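Local atomic coordinates of mannose recognizing lectin (Marasmius oreades, PDB entry 4TKC), a protein that binds mannose as a fungal lectin of the bulb-type family, probably recognising mannose-containing carbohydrates. Residues R29-Q41 with L44-A58. Sequence-based numbering, arbitrary orientation.
Sequences RVEFRVTDEGNIQ and LDDSRKLWSVDGKNA
Arg29 lies alongside Asp45, and its chain meets it from CB to the guanidinium. Arg29 CB rests 3.4 Å from Asp45 OD1 and also nears Leu44 CD1; CG and CD continue past the same carboxylate oxygen. A turn about the CG-CD bond (chi3 55°) swings the guanidinium side-on, and Arg29 NE gives a nearly straight bond to the syn lone pair of Asp45 OD1 (2.9 Å) while NH2 bonds OD2. With the two planes only 14° apart, this paired grip fixes the carboxylate's rotation, and Leu44 CD1 lies over one guanidinium face. Arginine suits a place that needs both a long aliphatic stem and a two-pronged head.

Arg33, extended from CG to NE, crosses Asp46 at about a right angle; its NH2 approaches Asp46 OD1 on the anti side, tilted out of the carboxylate plane, at an unusually short separation whose exact geometry is doubtful. Arg33 NE bonds Glu31 OE1, so one cation appears to join two acids that would otherwise probably repel each other. Water 2 links Arg33 NH1 to Asp46 OD1.

At the other end, Ile40 and Val53 form an antiparallel hydrogen-bonded pair. Branched Ile40 packs two ways: CG1 touches Ala58 CB at 3.7 Å, and CG2 meets the edge of Trp51 at CZ3, which Phe32 CE1 also approaches. Gln41 NE2 bonds Asp54 OD1 from above the carboxylate plane (2.9 Å), while Lys49 NZ and Ser52 OG reach OD2 from opposite faces. Gly38 takes a positive phi (73°) to close the type I turn from Thr35, and its carbonyl accepts from Ala58 N.

The contact links strands 30-34, 40-44 and 48-53 of a four-stranded antiparallel sheet, one of three in this bulb-type lectin fold; Trp51, Phe32 and Val53 pack on Trp80 of strand 78-81 in a neighbouring sheet.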
loop_
_atom_site.group_PDB
_atom_site.type_symbol
_atom_site.label_atom_id
_atom_site.label_comp_id
_atom_site.label_asym_id
_atom_site.label_seq_id
_atom_site.Cartn_x
_atom_site.Cartn_y
_atom_site.Cartn_z
ATOM N N ARG A 29 3.501 18.729 9.144
ATOM C CA ARG A 29 4.917 19.167 9.108
ATOM C C ARG A 29 5.895 18.035 8.852
ATOM O O ARG A 29 6.974 18.276 8.324
ATOM C CB ARG A 29 5.328 19.893 10.395
ATOM C CG ARG A 29 4.467 21.106 10.754
ATOM C CD ARG A 29 4.986 21.859 11.969
ATOM N NE ARG A 29 6.386 22.262 11.785
ATOM C CZ ARG A 29 7.251 22.514 12.762
ATOM N NH1 ARG A 29 6.875 22.465 14.042
ATOM N NH2 ARG A 29 8.524 22.625 12.421
ATOM N N VAL A 30 5.498 16.798 9.148
ATOM C CA VAL A 30 6.451 15.699 9.122
ATOM C C VAL A 30 5.936 14.676 8.096
ATOM O O VAL A 30 4.782 14.283 8.181
ATOM C CB VAL A 30 6.589 15.033 10.509
ATOM C CG1 VAL A 30 7.727 14.009 10.498
ATOM C CG2 VAL A 30 6.847 16.085 11.614
ATOM N N GLU A 31 6.793 14.325 7.139
ATOM C CA GLU A 31 6.384 13.484 6.010
ATOM C C GLU A 31 7.444 12.421 5.802
ATOM O O GLU A 31 8.636 12.703 5.605
ATOM C CB GLU A 31 6.209 14.359 4.769
ATOM C CG GLU A 31 5.470 13.646 3.632
ATOM C CD GLU A 31 5.181 14.574 2.478
ATOM O OE1 GLU A 31 6.111 15.273 2.037
ATOM O OE2 GLU A 31 4.069 14.499 1.920
ATOM N N PHE A 32 6.964 11.178 5.663
ATOM C CA PHE A 32 7.797 10.013 5.441
ATOM C C PHE A 32 7.491 9.526 4.020
ATOM O O PHE A 32 6.428 8.945 3.729
ATOM C CB PHE A 32 7.479 8.924 6.442
ATOM C CG PHE A 32 8.318 7.687 6.290
ATOM C CD1 PHE A 32 9.705 7.741 6.298
ATOM C CD2 PHE A 32 7.723 6.468 6.017
ATOM C CE1 PHE A 32 10.473 6.601 6.194
ATOM C CE2 PHE A 32 8.490 5.327 5.894
ATOM C CZ PHE A 32 9.860 5.395 5.991
ATOM N N ARG A 33 8.448 9.768 3.133
ATOM C CA ARG A 33 8.246 9.647 1.688
ATOM C C ARG A 33 9.022 8.498 1.100
ATOM O O ARG A 33 10.179 8.256 1.460
ATOM C CB ARG A 33 8.860 10.898 1.026
ATOM C CG ARG A 33 8.373 12.230 1.506
ATOM C CD ARG A 33 9.246 13.355 0.959
ATOM N NE ARG A 33 8.720 14.628 1.436
ATOM C CZ ARG A 33 9.249 15.820 1.204
ATOM N NH1 ARG A 33 10.418 15.930 0.557
ATOM N NH2 ARG A 33 8.612 16.903 1.671
ATOM N N VAL A 34 8.445 7.881 0.055
ATOM C CA VAL A 34 9.240 7.083 -0.868
ATOM C C VAL A 34 9.252 7.842 -2.207
ATOM O O VAL A 34 8.184 8.210 -2.730
ATOM C CB VAL A 34 8.659 5.666 -1.042
ATOM C CG1 VAL A 34 9.455 4.854 -2.070
ATOM C CG2 VAL A 34 8.644 4.927 0.288
ATOM N N THR A 35 10.455 8.218 -2.660
ATOM C CA THR A 35 10.585 9.179 -3.762
ATOM C C THR A 35 10.690 8.489 -5.104
ATOM O O THR A 35 11.074 7.314 -5.184
ATOM C CB THR A 35 11.766 10.163 -3.567
ATOM O OG1 THR A 35 12.996 9.509 -3.858
ATOM C CG2 THR A 35 11.793 10.730 -2.120
ATOM N N ASP A 36 10.399 9.247 -6.159
ATOM C CA ASP A 36 10.552 8.720 -7.528
ATOM C C ASP A 36 12.027 8.410 -7.810
ATOM O O ASP A 36 12.328 7.567 -8.635
ATOM C CB ASP A 36 10.020 9.705 -8.573
ATOM C CG ASP A 36 8.499 9.910 -8.484
ATOM O OD1 ASP A 36 7.780 8.946 -8.153
ATOM O OD2 ASP A 36 8.026 11.026 -8.779
ATOM N N GLU A 37 12.929 9.054 -7.060
ATOM C CA GLU A 37 14.363 8.800 -7.165
ATOM C C GLU A 37 14.761 7.528 -6.364
ATOM O O GLU A 37 15.927 7.158 -6.334
ATOM C CB GLU A 37 15.172 10.036 -6.685
ATOM C CG GLU A 37 14.988 11.295 -7.542
ATOM C CD GLU A 37 13.588 11.918 -7.431
ATOM O OE1 GLU A 37 13.031 11.974 -6.309
ATOM O OE2 GLU A 37 13.069 12.423 -8.454
ATOM N N GLY A 38 13.778 6.840 -5.773
ATOM C CA GLY A 38 14.034 5.619 -5.002
ATOM C C GLY A 38 14.684 5.850 -3.648
ATOM O O GLY A 38 15.313 4.953 -3.077
ATOM N N ASN A 39 14.425 7.020 -3.078
ATOM C CA ASN A 39 14.873 7.242 -1.723
ATOM C C ASN A 39 13.760 7.176 -0.689
ATOM O O ASN A 39 12.598 7.439 -0.997
ATOM C CB ASN A 39 15.615 8.582 -1.596
ATOM C CG ASN A 39 16.784 8.668 -2.552
ATOM O OD1 ASN A 39 17.492 7.687 -2.745
ATOM N ND2 ASN A 39 16.915 9.784 -3.244
ATOM N N ILE A 40 14.125 6.763 0.521
ATOM C CA ILE A 40 13.210 6.683 1.649
ATOM C C ILE A 40 13.599 7.798 2.643
ATOM O O ILE A 40 14.727 7.827 3.167
ATOM C CB ILE A 40 13.290 5.326 2.362
ATOM C CG1 ILE A 40 13.037 4.182 1.364
ATOM C CG2 ILE A 40 12.279 5.254 3.486
ATOM C CD1 ILE A 40 13.339 2.821 1.939
ATOM N N GLN A 41 12.702 8.771 2.790
ATOM C CA GLN A 41 13.120 10.041 3.445
ATOM C C GLN A 41 12.045 10.571 4.370
ATOM O O GLN A 41 10.866 10.649 4.027
ATOM C CB GLN A 41 13.429 11.081 2.368
ATOM C CG GLN A 41 14.504 10.638 1.403
ATOM C CD GLN A 41 14.871 11.702 0.402
ATOM O OE1 GLN A 41 14.023 12.446 -0.068
ATOM N NE2 GLN A 41 16.172 11.802 0.094
ATOM N N LEU A 44 11.039 17.278 7.602
ATOM C CA LEU A 44 10.343 18.324 8.365
ATOM C C LEU A 44 10.149 19.566 7.484
ATOM O O LEU A 44 11.136 20.114 6.952
ATOM C CB LEU A 44 11.167 18.740 9.597
ATOM C CG LEU A 44 10.486 19.728 10.551
ATOM C CD1 LEU A 44 9.171 19.213 11.151
ATOM C CD2 LEU A 44 11.481 20.081 11.667
ATOM N N ASP A 45 8.922 20.083 7.458
ATOM C CA ASP A 45 8.569 21.301 6.725
ATOM C C ASP A 45 9.076 21.338 5.286
ATOM O O ASP A 45 9.436 22.402 4.787
ATOM C CB ASP A 45 9.093 22.503 7.506
ATOM C CG ASP A 45 8.503 22.574 8.866
ATOM O OD1 ASP A 45 7.321 22.257 9.061
ATOM O OD2 ASP A 45 9.218 23.068 9.748
ATOM N N ASP A 46 9.072 20.177 4.621
ATOM C CA ASP A 46 9.521 20.071 3.221
ATOM C C ASP A 46 10.915 20.717 3.037
ATOM O O ASP A 46 11.300 21.070 1.934
ATOM C CB ASP A 46 8.472 20.704 2.283
ATOM C CG ASP A 46 8.629 20.265 0.851
ATOM O OD1 ASP A 46 9.109 19.132 0.612
ATOM O OD2 ASP A 46 8.323 21.090 -0.035
ATOM N N SER A 47 11.717 20.693 4.097
ATOM C CA SER A 47 12.951 21.467 4.131
ATOM C C SER A 47 14.100 20.657 4.762
ATOM O O SER A 47 15.198 20.550 4.208
ATOM C CB SER A 47 12.682 22.776 4.914
ATOM O OG SER A 47 13.854 23.358 5.489
ATOM N N ARG A 48 13.814 20.017 5.881
ATOM C CA ARG A 48 14.873 19.423 6.715
ATOM C C ARG A 48 14.776 17.890 6.702
ATOM O O ARG A 48 13.789 17.334 7.151
ATOM C CB ARG A 48 14.732 20.002 8.121
ATOM C CG ARG A 48 15.590 19.423 9.216
ATOM C CD ARG A 48 15.392 20.258 10.472
ATOM N NE ARG A 48 15.967 19.611 11.640
ATOM C CZ ARG A 48 15.753 20.014 12.897
ATOM N NH1 ARG A 48 14.914 21.047 13.174
ATOM N NH2 ARG A 48 16.314 19.326 13.882
ATOM N N LYS A 49 15.776 17.242 6.095
ATOM C CA LYS A 49 15.850 15.775 6.032
ATOM C C LYS A 49 16.291 15.227 7.380
ATOM O O LYS A 49 17.453 15.354 7.781
ATOM C CB LYS A 49 16.803 15.293 4.930
ATOM C CG LYS A 49 16.620 13.819 4.546
ATOM C CD LYS A 49 17.247 13.460 3.188
ATOM C CE LYS A 49 18.762 13.529 3.246
ATOM N NZ LYS A 49 19.358 13.201 1.919
ATOM N N LEU A 50 15.316 14.769 8.144
ATOM C CA LEU A 50 15.552 14.224 9.480
ATOM C C LEU A 50 16.294 12.896 9.455
ATOM O O LEU A 50 17.088 12.568 10.331
ATOM C CB LEU A 50 14.247 14.103 10.247
ATOM C CG LEU A 50 13.506 15.408 10.497
ATOM C CD1 LEU A 50 12.181 15.082 11.185
ATOM C CD2 LEU A 50 14.360 16.396 11.290
ATOM N N TRP A 51 15.926 12.067 8.471
ATOM C CA TRP A 51 16.381 10.684 8.422
ATOM C C TRP A 51 16.142 10.180 7.017
ATOM O O TRP A 51 15.197 10.615 6.377
ATOM C CB TRP A 51 15.557 9.837 9.418
ATOM C CG TRP A 51 15.928 8.381 9.478
ATOM C CD1 TRP A 51 16.716 7.751 10.387
ATOM C CD2 TRP A 51 15.402 7.343 8.620
ATOM N NE1 TRP A 51 16.752 6.390 10.110
ATOM C CE2 TRP A 51 15.970 6.138 9.025
ATOM C CE3 TRP A 51 14.514 7.335 7.549
ATOM C CZ2 TRP A 51 15.722 4.944 8.384
ATOM C CZ3 TRP A 51 14.236 6.101 6.894
ATOM C CH2 TRP A 51 14.830 4.931 7.335
ATOM N N SER A 52 17.087 9.394 6.507
ATOM C CA SER A 52 16.882 8.814 5.182
ATOM C C SER A 52 17.668 7.556 4.932
ATOM O O SER A 52 18.635 7.269 5.583
ATOM C CB SER A 52 17.262 9.822 4.102
ATOM O OG SER A 52 18.646 10.117 4.179
ATOM N N VAL A 53 17.151 6.780 3.957
ATOM C CA VAL A 53 17.914 5.717 3.290
ATOM C C VAL A 53 17.953 6.085 1.803
ATOM O O VAL A 53 16.954 5.978 1.093
ATOM C CB VAL A 53 17.268 4.312 3.470
ATOM C CG1 VAL A 53 18.000 3.274 2.606
ATOM C CG2 VAL A 53 17.273 3.914 4.946
ATOM N N ASP A 54 19.102 6.566 1.350
ATOM C CA ASP A 54 19.236 7.128 0.013
ATOM C C ASP A 54 20.140 6.256 -0.838
ATOM O O ASP A 54 20.965 5.534 -0.320
ATOM C CB ASP A 54 19.889 8.514 0.111
ATOM C CG ASP A 54 19.035 9.523 0.859
ATOM O OD1 ASP A 54 17.782 9.457 0.770
ATOM O OD2 ASP A 54 19.611 10.426 1.491
ATOM N N GLY A 55 19.876 6.230 -2.141
ATOM C CA GLY A 55 20.791 5.604 -3.070
ATOM C C GLY A 55 20.509 4.142 -3.399
ATOM O O GLY A 55 21.321 3.497 -4.053
ATOM N N LYS A 56 19.531 3.566 -2.712
ATOM C CA LYS A 56 19.261 2.128 -2.889
ATOM C C LYS A 56 18.106 1.725 -3.820
ATOM O O LYS A 56 17.791 0.540 -3.907
ATOM C CB LYS A 56 19.111 1.472 -1.500
ATOM C CG LYS A 56 20.317 1.767 -0.608
ATOM C CD LYS A 56 20.356 0.921 0.654
ATOM C CE LYS A 56 20.684 -0.540 0.383
ATOM N NZ LYS A 56 20.854 -1.349 1.627
ATOM N N ASN A 57 17.579 2.676 -4.589
ATOM C CA ASN A 57 16.529 2.345 -5.586
ATOM C C ASN A 57 15.322 1.681 -4.925
ATOM O O ASN A 57 14.732 0.727 -5.481
ATOM C CB ASN A 57 17.075 1.474 -6.712
ATOM C CG ASN A 57 16.231 1.562 -7.953
ATOM O OD1 ASN A 57 15.757 2.639 -8.332
ATOM N ND2 ASN A 57 15.987 0.412 -8.561
ATOM N N ALA A 58 14.906 2.192 -3.767
ATOM C CA ALA A 58 13.698 1.710 -3.119
ATOM C C ALA A 58 12.474 1.903 -4.014
ATOM O O ALA A 58 12.305 2.970 -4.633
ATOM C CB ALA A 58 13.474 2.405 -1.807
HETATM O O HOH W 1 7.937 17.658 5.351
HETATM O O HOH W 2 11.761 18.399 0.061
HETATM O O HOH W 3 17.942 5.540 -4.881
HETATM O O HOH W 4 16.926 5.007 -7.781
HETATM O O HOH W 5 17.219 4.310 -1.142
#